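Long-range contact in malate dehydrogenase (PDB 3I0P), which probably catalyses the reversible NAD-dependent oxidation of malate to oxaloacetate, as a dimeric member of the malate/L-lactate dehydrogenase family: residues F124-Q136 against A167-D181. Numbering follows the deposited sequence.
Sequences FGIAGYYSLLAAQ and AIGIPSDEAFPYCFD. With NAD (nicotinamide-adenine-dinucleotide), chain B.
Part of the NAD site, the place of the nicotinamide ribose, lies where the N-terminus of helix 127-136 meets Asp181, on the second strand of a beta hairpin, outermost in the mixed sheet within this chain. Strands 167-170 and 178-181 pair antiparallel beneath the helix, which runs nearly along the first, 19° between their axes. Asp181 has its carboxylate anti to the backbone N (chi1 178°), which carries it up to the helix start. There OD1 accepts from NAD O2D at 2.8 Å and OD2 from NAD O3D, so each oxygen takes one hydroxyl of the nicotinamide ribose diol, a pairing that the two-oxygen carboxylate suits. Gly128 N lies 3.1 Å from both OD1 and OD2 of Asp181, and the helix start would probably stabilise the negative charge. Ala127 N donates to NAD O2D, while Gly125 O accepts from the carboxamide N7N.

Small residues let helix and sheet come close. Ala167 CB sits 3.6 Å from Ala127 CB, glycine at 128 leaves room for the carboxylate, and Gly169 lies under Ser131, whose CB is 3.4 Å from Gly169 N. Ser131 OG hydrogen-bonds to Gly141 O on the adjoining strand. Farther along, Ala135 CB rests against Pro171 and Pro177, apolar rings of residues that have no backbone N-H to satisfy. Leu132 crosses Pro177 at about a right angle, its CD2 3.6 Å from Pro177 CG and 4.0 Å from Cys179 SG.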
loop_
_atom_site.group_PDB
_atom_site.type_symbol
_atom_site.label_atom_id
_atom_site.label_comp_id
_atom_site.label_asym_id
_atom_site.label_seq_id
_atom_site.Cartn_x
_atom_site.Cartn_y
_atom_site.Cartn_z
ATOM N N PHE A 124 -13.110 -1.517 -14.563
ATOM C CA PHE A 124 -12.492 -2.827 -14.717
ATOM C C PHE A 124 -12.905 -3.833 -13.645
ATOM O O PHE A 124 -12.250 -4.860 -13.461
ATOM C CB PHE A 124 -10.960 -2.697 -14.923
ATOM C CG PHE A 124 -10.136 -2.585 -13.658
ATOM C CD1 PHE A 124 -8.753 -2.597 -13.745
ATOM C CD2 PHE A 124 -10.721 -2.488 -12.396
ATOM C CE1 PHE A 124 -7.954 -2.510 -12.602
ATOM C CE2 PHE A 124 -9.935 -2.420 -11.243
ATOM C CZ PHE A 124 -8.545 -2.422 -11.346
ATOM N N GLY A 125 -14.012 -3.543 -12.963
ATOM C CA GLY A 125 -14.569 -4.442 -11.962
ATOM C C GLY A 125 -13.669 -4.566 -10.754
ATOM O O GLY A 125 -13.116 -3.577 -10.278
ATOM N N ILE A 126 -13.506 -5.783 -10.252
ATOM C CA ILE A 126 -12.698 -5.983 -9.051
ATOM C C ILE A 126 -11.188 -5.963 -9.304
ATOM O O ILE A 126 -10.683 -6.663 -10.189
ATOM C CB ILE A 126 -13.117 -7.248 -8.256
ATOM C CG1 ILE A 126 -13.166 -8.492 -9.154
ATOM C CG2 ILE A 126 -14.436 -7.007 -7.575
ATOM C CD1 ILE A 126 -13.044 -9.787 -8.366
ATOM N N ALA A 127 -10.465 -5.158 -8.530
ATOM C CA ALA A 127 -9.016 -5.067 -8.718
ATOM C C ALA A 127 -8.380 -6.434 -8.485
ATOM O O ALA A 127 -7.466 -6.843 -9.211
ATOM C CB ALA A 127 -8.405 -4.011 -7.804
ATOM N N GLY A 128 -8.907 -7.143 -7.487
ATOM C CA GLY A 128 -8.411 -8.453 -7.088
ATOM C C GLY A 128 -8.305 -9.455 -8.210
ATOM O O GLY A 128 -7.493 -10.373 -8.127
ATOM N N TYR A 129 -9.101 -9.287 -9.262
ATOM C CA TYR A 129 -9.138 -10.264 -10.355
ATOM C C TYR A 129 -7.794 -10.342 -11.056
ATOM O O TYR A 129 -7.278 -11.424 -11.317
ATOM C CB TYR A 129 -10.239 -9.930 -11.371
ATOM C CG TYR A 129 -10.268 -10.864 -12.570
ATOM C CD1 TYR A 129 -10.855 -12.125 -12.478
ATOM C CD2 TYR A 129 -9.689 -10.495 -13.791
ATOM C CE1 TYR A 129 -10.881 -12.998 -13.568
ATOM C CE2 TYR A 129 -9.702 -11.362 -14.890
ATOM C CZ TYR A 129 -10.308 -12.606 -14.768
ATOM O OH TYR A 129 -10.346 -13.471 -15.840
ATOM N N TYR A 130 -7.231 -9.179 -11.356
ATOM C CA TYR A 130 -5.974 -9.100 -12.093
ATOM C C TYR A 130 -4.801 -9.588 -11.241
ATOM O O TYR A 130 -3.882 -10.228 -11.748
ATOM C CB TYR A 130 -5.784 -7.680 -12.646
ATOM C CG TYR A 130 -7.052 -7.224 -13.320
ATOM C CD1 TYR A 130 -7.341 -7.587 -14.647
ATOM C CD2 TYR A 130 -8.008 -6.503 -12.610
ATOM C CE1 TYR A 130 -8.538 -7.213 -15.243
ATOM C CE2 TYR A 130 -9.197 -6.124 -13.197
ATOM C CZ TYR A 130 -9.460 -6.477 -14.507
ATOM O OH TYR A 130 -10.651 -6.075 -15.059
ATOM N N SER A 131 -4.865 -9.325 -9.940
ATOM C CA SER A 131 -3.854 -9.831 -9.018
ATOM C C SER A 131 -3.913 -11.352 -8.917
ATOM O O SER A 131 -2.877 -12.010 -8.810
ATOM C CB SER A 131 -3.990 -9.184 -7.636
ATOM O OG SER A 131 -3.469 -7.859 -7.663
ATOM N N LEU A 132 -5.122 -11.906 -8.965
ATOM C CA LEU A 132 -5.291 -13.356 -8.945
ATOM C C LEU A 132 -4.643 -14.022 -10.162
ATOM O O LEU A 132 -4.043 -15.086 -10.040
ATOM C CB LEU A 132 -6.767 -13.744 -8.835
ATOM C CG LEU A 132 -7.471 -13.495 -7.498
ATOM C CD1 LEU A 132 -8.972 -13.665 -7.652
ATOM C CD2 LEU A 132 -6.945 -14.399 -6.394
ATOM N N LEU A 133 -4.746 -13.391 -11.327
ATOM C CA LEU A 133 -4.097 -13.908 -12.525
ATOM C C LEU A 133 -2.602 -14.085 -12.292
ATOM O O LEU A 133 -2.018 -15.085 -12.704
ATOM C CB LEU A 133 -4.336 -12.986 -13.724
ATOM C CG LEU A 133 -5.744 -12.862 -14.317
ATOM C CD1 LEU A 133 -5.735 -11.774 -15.403
ATOM C CD2 LEU A 133 -6.275 -14.194 -14.879
ATOM N N ALA A 134 -1.988 -13.116 -11.620
ATOM C CA ALA A 134 -0.561 -13.152 -11.342
ATOM C C ALA A 134 -0.189 -14.263 -10.356
ATOM O O ALA A 134 0.782 -14.985 -10.580
ATOM C CB ALA A 134 -0.081 -11.801 -10.848
ATOM N N ALA A 135 -0.973 -14.409 -9.288
ATOM C CA ALA A 135 -0.727 -15.446 -8.283
ATOM C C ALA A 135 -0.845 -16.881 -8.838
ATOM O O ALA A 135 -0.109 -17.787 -8.410
ATOM C CB ALA A 135 -1.626 -15.248 -7.091
ATOM N N GLN A 136 -1.751 -17.079 -9.798
ATOM C CA GLN A 136 -1.926 -18.384 -10.445
ATOM C C GLN A 136 -0.698 -18.810 -11.251
ATOM O O GLN A 136 -0.438 -20.001 -11.378
ATOM C CB GLN A 136 -3.142 -18.380 -11.360
ATOM C CG GLN A 136 -4.470 -18.460 -10.654
ATOM C CD GLN A 136 -5.614 -17.980 -11.548
ATOM O OE1 GLN A 136 -5.571 -18.145 -12.779
ATOM N NE2 GLN A 136 -6.636 -17.369 -10.935
ATOM N N ALA A 167 -5.016 -3.853 -5.263
ATOM C CA ALA A 167 -5.097 -5.293 -5.045
ATOM C C ALA A 167 -3.705 -5.896 -5.105
ATOM O O ALA A 167 -2.879 -5.470 -5.915
ATOM C CB ALA A 167 -5.998 -5.944 -6.048
ATOM N N ILE A 168 -3.453 -6.868 -4.227
ATOM C CA ILE A 168 -2.166 -7.553 -4.129
ATOM C C ILE A 168 -2.417 -9.048 -4.034
ATOM O O ILE A 168 -3.033 -9.516 -3.065
ATOM C CB ILE A 168 -1.369 -7.113 -2.874
ATOM C CG1 ILE A 168 -1.173 -5.600 -2.852
ATOM C CG2 ILE A 168 -0.021 -7.843 -2.797
ATOM C CD1 ILE A 168 -1.055 -5.041 -1.458
ATOM N N GLY A 169 -1.953 -9.789 -5.040
ATOM C CA GLY A 169 -2.112 -11.246 -5.074
ATOM C C GLY A 169 -0.781 -11.946 -4.870
ATOM O O GLY A 169 0.188 -11.660 -5.568
ATOM N N ILE A 170 -0.723 -12.856 -3.905
ATOM C CA ILE A 170 0.523 -13.537 -3.572
ATOM C C ILE A 170 0.298 -15.044 -3.482
ATOM O O ILE A 170 -0.608 -15.497 -2.764
ATOM C CB ILE A 170 1.120 -13.002 -2.236
ATOM C CG1 ILE A 170 1.570 -11.541 -2.397
ATOM C CG2 ILE A 170 2.269 -13.904 -1.746
ATOM C CD1 ILE A 170 1.768 -10.794 -1.110
ATOM N N PRO A 171 1.116 -15.835 -4.209
ATOM C CA PRO A 171 0.990 -17.296 -4.150
ATOM C C PRO A 171 1.060 -17.833 -2.713
ATOM O O PRO A 171 1.808 -17.302 -1.876
ATOM C CB PRO A 171 2.182 -17.781 -4.973
ATOM C CG PRO A 171 2.459 -16.679 -5.915
ATOM C CD PRO A 171 2.157 -15.414 -5.165
ATOM N N SER A 172 0.271 -18.870 -2.444
ATOM C CA SER A 172 0.129 -19.434 -1.105
ATOM C C SER A 172 0.163 -20.961 -1.209
ATOM O O SER A 172 -0.056 -21.511 -2.300
ATOM C CB SER A 172 -1.199 -18.980 -0.509
ATOM O OG SER A 172 -1.376 -19.471 0.805
ATOM N N ASP A 173 0.442 -21.654 -0.100
ATOM C CA ASP A 173 0.416 -23.121 -0.129
ATOM C C ASP A 173 -0.921 -23.630 0.366
ATOM O O ASP A 173 -1.117 -24.830 0.538
ATOM C CB ASP A 173 1.594 -23.755 0.634
ATOM C CG ASP A 173 1.435 -23.709 2.152
ATOM O OD1 ASP A 173 0.589 -22.948 2.679
ATOM O OD2 ASP A 173 2.183 -24.438 2.842
ATOM N N GLU A 174 -1.834 -22.695 0.596
ATOM C CA GLU A 174 -3.189 -23.009 0.990
ATOM C C GLU A 174 -4.076 -23.172 -0.253
ATOM O O GLU A 174 -3.579 -23.112 -1.381
ATOM C CB GLU A 174 -3.711 -21.914 1.909
ATOM C CG GLU A 174 -2.773 -21.612 3.054
ATOM C CD GLU A 174 -3.351 -20.624 4.031
ATOM O OE1 GLU A 174 -3.582 -19.457 3.637
ATOM O OE2 GLU A 174 -3.566 -21.012 5.207
ATOM N N ALA A 175 -5.375 -23.381 -0.041
ATOM C CA ALA A 175 -6.318 -23.662 -1.134
ATOM C C ALA A 175 -6.675 -22.410 -1.936
ATOM O O ALA A 175 -7.273 -22.497 -3.005
ATOM C CB ALA A 175 -7.578 -24.323 -0.587
ATOM N N PHE A 176 -6.312 -21.253 -1.392
ATOM C CA PHE A 176 -6.530 -19.948 -2.013
ATOM C C PHE A 176 -5.269 -19.122 -1.806
ATOM O O PHE A 176 -4.593 -19.291 -0.791
ATOM C CB PHE A 176 -7.713 -19.237 -1.342
ATOM C CG PHE A 176 -7.603 -19.164 0.160
ATOM C CD1 PHE A 176 -7.113 -18.020 0.778
ATOM C CD2 PHE A 176 -7.966 -20.257 0.956
ATOM C CE1 PHE A 176 -6.999 -17.957 2.168
ATOM C CE2 PHE A 176 -7.855 -20.200 2.330
ATOM C CZ PHE A 176 -7.373 -19.052 2.942
ATOM N N PRO A 177 -4.942 -18.224 -2.757
ATOM C CA PRO A 177 -3.790 -17.333 -2.551
ATOM C C PRO A 177 -4.107 -16.223 -1.561
ATOM O O PRO A 177 -5.285 -15.976 -1.260
ATOM C CB PRO A 177 -3.571 -16.722 -3.936
ATOM C CG PRO A 177 -4.904 -16.777 -4.575
ATOM C CD PRO A 177 -5.527 -18.056 -4.099
ATOM N N TYR A 178 -3.070 -15.568 -1.049
ATOM C CA TYR A 178 -3.257 -14.312 -0.360
ATOM C C TYR A 178 -3.764 -13.338 -1.407
ATOM O O TYR A 178 -3.204 -13.245 -2.507
ATOM C CB TYR A 178 -1.925 -13.831 0.218
ATOM C CG TYR A 178 -1.889 -12.375 0.669
ATOM C CD1 TYR A 178 -1.926 -12.046 2.021
ATOM C CD2 TYR A 178 -1.779 -11.337 -0.254
ATOM C CE1 TYR A 178 -1.877 -10.716 2.434
ATOM C CE2 TYR A 178 -1.732 -10.016 0.149
ATOM C CZ TYR A 178 -1.779 -9.709 1.488
ATOM O OH TYR A 178 -1.732 -8.393 1.887
ATOM N N CYS A 179 -4.829 -12.621 -1.085
ATOM C CA CYS A 179 -5.328 -11.609 -1.990
ATOM C C CYS A 179 -5.946 -10.459 -1.249
ATOM O O CYS A 179 -7.123 -10.518 -0.863
ATOM C CB CYS A 179 -6.352 -12.181 -2.967
ATOM S SG CYS A 179 -6.774 -11.001 -4.267
ATOM N N PHE A 180 -5.164 -9.403 -1.048
ATOM C CA PHE A 180 -5.765 -8.167 -0.588
ATOM C C PHE A 180 -6.388 -7.456 -1.784
ATOM O O PHE A 180 -5.798 -7.401 -2.866
ATOM C CB PHE A 180 -4.788 -7.250 0.135
ATOM C CG PHE A 180 -5.394 -5.926 0.485
ATOM C CD1 PHE A 180 -6.405 -5.846 1.432
ATOM C CD2 PHE A 180 -5.015 -4.771 -0.187
ATOM C CE1 PHE A 180 -6.996 -4.637 1.735
ATOM C CE2 PHE A 180 -5.604 -3.541 0.123
ATOM C CZ PHE A 180 -6.594 -3.480 1.082
ATOM N N ASP A 181 -7.592 -6.938 -1.582
ATOM C CA ASP A 181 -8.323 -6.280 -2.644
ATOM C C ASP A 181 -9.311 -5.301 -2.046
ATOM O O ASP A 181 -10.310 -5.702 -1.468
ATOM C CB ASP A 181 -9.054 -7.313 -3.503
ATOM C CG ASP A 181 -9.876 -6.677 -4.601
ATOM O OD1 ASP A 181 -9.577 -5.521 -4.992
ATOM O OD2 ASP A 181 -10.820 -7.344 -5.080
HETATM P PA NAD B . -13.385 -4.558 1.847
HETATM O O1A NAD B . -14.555 -5.476 1.588
HETATM O O2A NAD B . -13.499 -3.551 2.946
HETATM O O5B NAD B . -12.119 -5.511 2.118
HETATM C C5B NAD B . -11.815 -6.580 1.205
HETATM C C4B NAD B . -10.406 -7.151 1.418
HETATM O O4B NAD B . -10.062 -7.226 2.807
HETATM C C3B NAD B . -10.273 -8.570 0.903
HETATM O O3B NAD B . -8.918 -8.769 0.469
HETATM C C2B NAD B . -10.564 -9.423 2.119
HETATM O O2B NAD B . -9.942 -10.705 2.024
HETATM C C1B NAD B . -9.939 -8.595 3.223
HETATM N N9A NAD B . -10.555 -8.775 4.570
HETATM C C8A NAD B . -11.816 -8.488 4.929
HETATM N N7A NAD B . -11.957 -8.765 6.243
HETATM C C5A NAD B . -10.770 -9.219 6.708
HETATM C C6A NAD B . -10.303 -9.653 7.954
HETATM N N6A NAD B . -11.118 -9.686 9.036
HETATM N N1A NAD B . -9.018 -10.061 8.084
HETATM C C2A NAD B . -8.186 -10.048 7.033
HETATM N N3A NAD B . -8.606 -9.632 5.831
HETATM C C4A NAD B . -9.891 -9.217 5.644
HETATM O O3 NAD B . -12.914 -3.819 0.477
HETATM P PN NAD B . -13.685 -2.666 -0.375
HETATM O O1N NAD B . -12.840 -1.417 -0.301
HETATM O O2N NAD B . -15.147 -2.624 -0.005
HETATM O O5D NAD B . -13.610 -3.204 -1.883
HETATM C C5D NAD B . -14.526 -4.195 -2.359
HETATM C C4D NAD B . -14.343 -4.412 -3.859
HETATM O O4D NAD B . -14.658 -3.217 -4.579
HETATM C C3D NAD B . -12.906 -4.764 -4.221
HETATM O O3D NAD B . -12.926 -5.997 -4.953
HETATM C C2D NAD B . -12.393 -3.587 -5.050
HETATM O O2D NAD B . -11.506 -3.924 -6.131
HETATM C C1D NAD B . -13.680 -3.022 -5.607
HETATM N N1N NAD B . -13.540 -1.621 -5.999
HETATM C C2N NAD B . -13.407 -1.336 -7.314
HETATM C C3N NAD B . -13.272 -0.011 -7.736
HETATM C C7N NAD B . -13.120 0.326 -9.193
HETATM O O7N NAD B . -13.009 1.500 -9.520
HETATM N N7N NAD B . -13.111 -0.655 -10.093
HETATM C C4N NAD B . -13.278 1.011 -6.783
HETATM C C5N NAD B . -13.408 0.687 -5.428
HETATM C C6N NAD B . -13.542 -0.651 -5.060
#